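Local coordinates for microcin B17-processing protein McbC (Escherichia coli str. K-12 substr. MG1655, PDB 6GRH), which acts as an FMN-dependent oxidoreductase needed to process the inactive microcin B17 precursor into the active peptide, at residues I87-I100 with D178-V190. Residues are numbered along the deposited sequence; the frame is centred on the assembly and turned at random. Where two conformers were deposited one is given.
Sequences INFCDKNKLSIRTI and DSERLGKPHFALV. With FMN (flavin mononucleotide), chain O.
H186 reaches into the loop D91 to L95 and donates from NE2 to the carbonyl oxygen of N93, with NE2 and O 2.8 Å apart and the donor nearly in line with the C=O bond. Its flat ring is held between two methylene groups in CH-pi contacts: L95 CB lies 3.9 Å from the centroid of the H186 ring, and D91 CB covers the opposite face. An imidazole suits this slot, since it offers two flat faces to carbon and an N-H at its edge. D91 OD2 is hydrogen-bonded to S137, while D91 OD1 lies 3.7 Å from K184 CE. H186 and F187 form a classic beta bulge opposite F262, where strand 187-194 enters the antiparallel sheet of this nitroreductase-family fold. On the F187 ring, I100 CG1 lies over one face and L95 CD2 meets the edge, 3.4 Å from F187 CE1. The F89 backbone bridges G183, with F89 N donating to L182 O at 2.9 Å and K184 N to F89 O at 2.8 Å. With CG beside the backbone N (chi1 -75°), the F89 ring takes P185 CB over one face and L182 O at its edge. G183 leaves the helix with positive phi, which favours glycine, and its CA lies 3.6 Å from F89 O. Beyond it, I87 CD1 lies over the centre of the guanidinium face of R181, whose NH1 and NH2 both donate to FMN O2.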
# COMPACT_ATOMS: atom_id res chain seq x y z
N ILE D 87 16.71 23.31 24.88
CA ILE D 87 15.80 24.11 24.06
C ILE D 87 16.24 25.55 24.27
O ILE D 87 16.92 25.83 25.28
CB ILE D 87 14.31 23.85 24.45
CG1 ILE D 87 13.32 24.30 23.36
CG2 ILE D 87 13.96 24.49 25.79
CD1 ILE D 87 13.42 23.58 22.03
N ASN D 88 15.88 26.44 23.35
CA ASN D 88 16.39 27.81 23.34
C ASN D 88 17.93 27.78 23.40
O ASN D 88 18.54 28.43 24.25
CB ASN D 88 15.84 28.66 24.51
CG ASN D 88 14.30 28.73 24.56
OD1 ASN D 88 13.59 28.38 23.62
ND2 ASN D 88 13.80 29.22 25.68
N PHE D 89 18.55 26.99 22.50
CA PHE D 89 20.01 26.82 22.47
C PHE D 89 20.69 28.17 22.21
O PHE D 89 20.13 29.03 21.52
CB PHE D 89 20.46 25.83 21.38
CG PHE D 89 20.20 24.39 21.69
CD1 PHE D 89 19.00 23.78 21.32
CD2 PHE D 89 21.18 23.62 22.32
CE1 PHE D 89 18.77 22.43 21.57
CE2 PHE D 89 20.95 22.27 22.57
CZ PHE D 89 19.75 21.67 22.19
N CYS D 90 21.87 28.36 22.77
CA CYS D 90 22.62 29.60 22.63
C CYS D 90 24.06 29.27 22.26
O CYS D 90 24.69 28.43 22.91
CB CYS D 90 22.59 30.35 23.96
SG CYS D 90 23.70 31.77 24.00
N ASP D 91 24.58 29.91 21.21
CA ASP D 91 25.91 29.56 20.69
C ASP D 91 26.98 30.62 20.97
O ASP D 91 27.98 30.67 20.26
CB ASP D 91 25.83 29.26 19.17
CG ASP D 91 25.49 30.49 18.34
OD1 ASP D 91 24.95 31.44 18.89
OD2 ASP D 91 25.75 30.50 17.13
N LYS D 92 26.80 31.42 22.02
CA LYS D 92 27.72 32.52 22.33
C LYS D 92 29.17 32.07 22.62
O LYS D 92 30.12 32.78 22.29
CB LYS D 92 27.21 33.35 23.53
N ASN D 93 29.32 30.90 23.24
CA ASN D 93 30.64 30.34 23.54
C ASN D 93 31.15 29.47 22.40
O ASN D 93 30.37 28.77 21.75
CB ASN D 93 30.59 29.55 24.85
CG ASN D 93 30.19 30.42 26.03
OD1 ASN D 93 30.44 31.62 26.05
ND2 ASN D 93 29.56 29.82 27.02
N LYS D 94 32.46 29.49 22.17
CA LYS D 94 33.08 28.66 21.14
C LYS D 94 32.99 27.20 21.56
O LYS D 94 33.12 26.90 22.74
CB LYS D 94 34.53 29.06 20.88
CG LYS D 94 34.71 30.39 20.15
CD LYS D 94 34.47 30.21 18.64
N LEU D 95 32.74 26.31 20.60
CA LEU D 95 32.67 24.87 20.87
C LEU D 95 33.78 24.20 20.07
O LEU D 95 33.84 24.35 18.86
CB LEU D 95 31.31 24.28 20.47
CG LEU D 95 31.19 22.74 20.63
CD1 LEU D 95 31.22 22.36 22.11
CD2 LEU D 95 29.96 22.18 19.99
N SER D 96 34.65 23.45 20.75
CA SER D 96 35.84 22.89 20.12
C SER D 96 35.50 21.62 19.35
O SER D 96 34.55 20.91 19.71
CB SER D 96 36.90 22.57 21.17
OG SER D 96 36.52 21.42 21.91
N ILE D 97 36.28 21.34 18.31
CA ILE D 97 36.20 20.04 17.62
C ILE D 97 36.47 18.87 18.58
O ILE D 97 35.92 17.78 18.39
CB ILE D 97 37.15 19.93 16.39
CG1 ILE D 97 38.62 20.21 16.75
CG2 ILE D 97 36.68 20.85 15.27
CD1 ILE D 97 39.59 19.92 15.63
N ARG D 98 37.29 19.11 19.61
CA ARG D 98 37.59 18.13 20.66
C ARG D 98 36.33 17.60 21.36
O ARG D 98 36.21 16.41 21.62
CB ARG D 98 38.58 18.73 21.69
N THR D 99 35.39 18.48 21.63
CA THR D 99 34.11 18.10 22.23
C THR D 99 33.27 17.24 21.28
O THR D 99 32.67 16.23 21.70
CB THR D 99 33.33 19.35 22.67
OG1 THR D 99 34.08 20.02 23.68
CG2 THR D 99 31.95 18.99 23.24
N ILE D 100 33.24 17.61 20.01
CA ILE D 100 32.43 16.88 19.02
C ILE D 100 33.05 15.48 18.76
O ILE D 100 32.34 14.48 18.71
CB ILE D 100 32.27 17.69 17.71
CG1 ILE D 100 31.58 19.05 17.99
CG2 ILE D 100 31.47 16.91 16.69
CD1 ILE D 100 31.58 20.02 16.83
N ASP D 178 9.91 25.37 13.61
CA ASP D 178 10.03 25.76 15.03
C ASP D 178 11.40 26.32 15.41
O ASP D 178 11.88 26.15 16.55
CB ASP D 178 9.67 24.53 15.90
CG ASP D 178 9.11 24.88 17.28
OD1 ASP D 178 8.55 25.99 17.48
OD2 ASP D 178 9.21 24.00 18.17
N SER D 179 12.04 27.03 14.48
CA SER D 179 13.41 27.48 14.67
C SER D 179 13.56 28.57 15.74
O SER D 179 14.57 28.61 16.45
CB SER D 179 14.01 27.95 13.34
OG SER D 179 13.22 28.99 12.80
N GLU D 180 12.57 29.44 15.89
CA GLU D 180 12.65 30.45 16.95
C GLU D 180 12.74 29.80 18.34
O GLU D 180 13.54 30.23 19.16
CB GLU D 180 11.48 31.43 16.91
CG GLU D 180 11.77 32.72 17.67
CD GLU D 180 10.56 33.62 17.84
OE1 GLU D 180 9.57 33.46 17.08
OE2 GLU D 180 10.60 34.48 18.75
N ARG D 181 11.91 28.79 18.59
CA ARG D 181 11.91 28.11 19.87
C ARG D 181 13.21 27.29 20.05
O ARG D 181 13.76 27.23 21.15
CB ARG D 181 10.65 27.22 20.00
CG ARG D 181 10.69 26.18 21.09
CD ARG D 181 9.32 25.60 21.40
NE ARG D 181 9.53 24.44 22.26
CZ ARG D 181 9.91 23.24 21.84
NH1 ARG D 181 10.07 22.98 20.55
NH2 ARG D 181 10.13 22.28 22.74
N LEU D 182 13.69 26.68 18.97
CA LEU D 182 14.93 25.90 19.02
C LEU D 182 16.13 26.72 19.45
O LEU D 182 16.94 26.23 20.21
CB LEU D 182 15.24 25.23 17.68
CG LEU D 182 16.48 24.34 17.64
CD1 LEU D 182 16.29 23.11 18.52
CD2 LEU D 182 16.79 23.94 16.21
N GLY D 183 16.24 27.94 18.93
CA GLY D 183 17.36 28.82 19.21
C GLY D 183 18.51 28.50 18.27
O GLY D 183 18.29 28.23 17.09
N LYS D 184 19.73 28.50 18.81
CA LYS D 184 20.94 28.36 18.02
C LYS D 184 21.85 27.27 18.57
O LYS D 184 22.75 27.54 19.36
CB LYS D 184 21.64 29.70 17.90
CG LYS D 184 20.84 30.69 17.06
CD LYS D 184 21.67 31.88 16.66
CE LYS D 184 21.74 32.91 17.77
NZ LYS D 184 20.46 33.68 17.87
N PRO D 185 21.61 26.01 18.17
CA PRO D 185 22.52 24.92 18.49
C PRO D 185 23.87 25.07 17.76
O PRO D 185 23.93 25.71 16.71
CB PRO D 185 21.78 23.67 18.03
CG PRO D 185 20.49 24.11 17.44
CD PRO D 185 20.51 25.59 17.30
N HIS D 186 24.92 24.47 18.31
CA HIS D 186 26.24 24.45 17.68
C HIS D 186 26.32 23.48 16.51
O HIS D 186 26.95 23.77 15.50
CB HIS D 186 27.33 24.11 18.69
CG HIS D 186 27.70 25.25 19.60
ND1 HIS D 186 27.09 25.46 20.82
CD2 HIS D 186 28.61 26.23 19.46
CE1 HIS D 186 27.62 26.51 21.40
NE2 HIS D 186 28.54 27.01 20.59
N PHE D 187 25.72 22.31 16.66
CA PHE D 187 25.77 21.30 15.62
C PHE D 187 24.61 20.35 15.74
O PHE D 187 23.87 20.39 16.73
CB PHE D 187 27.13 20.57 15.65
CG PHE D 187 27.37 19.69 16.86
CD1 PHE D 187 27.87 20.22 18.03
CD2 PHE D 187 27.15 18.32 16.78
CE1 PHE D 187 28.14 19.40 19.14
CE2 PHE D 187 27.39 17.50 17.89
CZ PHE D 187 27.91 18.05 19.07
N ALA D 188 24.43 19.53 14.70
CA ALA D 188 23.45 18.45 14.72
C ALA D 188 24.06 17.15 14.27
O ALA D 188 25.03 17.14 13.53
CB ALA D 188 22.27 18.79 13.83
N LEU D 189 23.48 16.06 14.73
CA LEU D 189 23.69 14.76 14.10
C LEU D 189 22.43 14.43 13.32
O LEU D 189 21.32 14.68 13.81
CB LEU D 189 24.04 13.68 15.11
CG LEU D 189 25.35 13.88 15.88
CD1 LEU D 189 25.52 12.75 16.87
CD2 LEU D 189 26.55 14.01 14.93
N VAL D 190 22.60 13.90 12.12
CA VAL D 190 21.50 13.43 11.29
C VAL D 190 21.70 11.93 11.02
O VAL D 190 22.74 11.52 10.49
CB VAL D 190 21.42 14.21 9.97
CG1 VAL D 190 20.19 13.79 9.18
CG2 VAL D 190 21.37 15.71 10.21
N1 FMN O . 11.09 17.99 20.75
C2 FMN O . 10.73 19.09 20.04
O2 FMN O . 10.67 20.18 20.65
N3 FMN O . 10.43 19.04 18.72
C4 FMN O . 10.49 17.88 18.02
O4 FMN O . 10.22 17.85 16.79
C4A FMN O . 10.87 16.64 18.72
N5 FMN O . 10.94 15.44 18.10
C5A FMN O . 11.31 14.32 18.77
C6 FMN O . 11.38 13.11 18.09
C7 FMN O . 11.75 11.93 18.74
C7M FMN O . 11.82 10.64 17.98
C8 FMN O . 12.09 11.97 20.19
C8M FMN O . 12.49 10.71 20.90
C9 FMN O . 12.02 13.18 20.89
C9A FMN O . 11.64 14.37 20.23
N10 FMN O . 11.57 15.62 20.91
C10 FMN O . 11.18 16.77 20.17
C1' FMN O . 11.88 15.77 22.34
C2' FMN O . 10.68 15.38 23.17
O2' FMN O . 9.66 16.38 23.02
C3' FMN O . 11.11 15.18 24.63
O3' FMN O . 11.98 14.05 24.73
C4' FMN O . 9.94 14.99 25.58
O4' FMN O . 9.13 16.17 25.58
C5' FMN O . 10.35 14.73 27.02
O5' FMN O . 11.16 15.81 27.48
P FMN O . 12.65 15.55 28.02
O1P FMN O . 13.43 14.95 26.88
O2P FMN O . 13.12 16.95 28.38
O3P FMN O . 12.41 14.65 29.19
O HOH W 1 24.25 25.90 21.37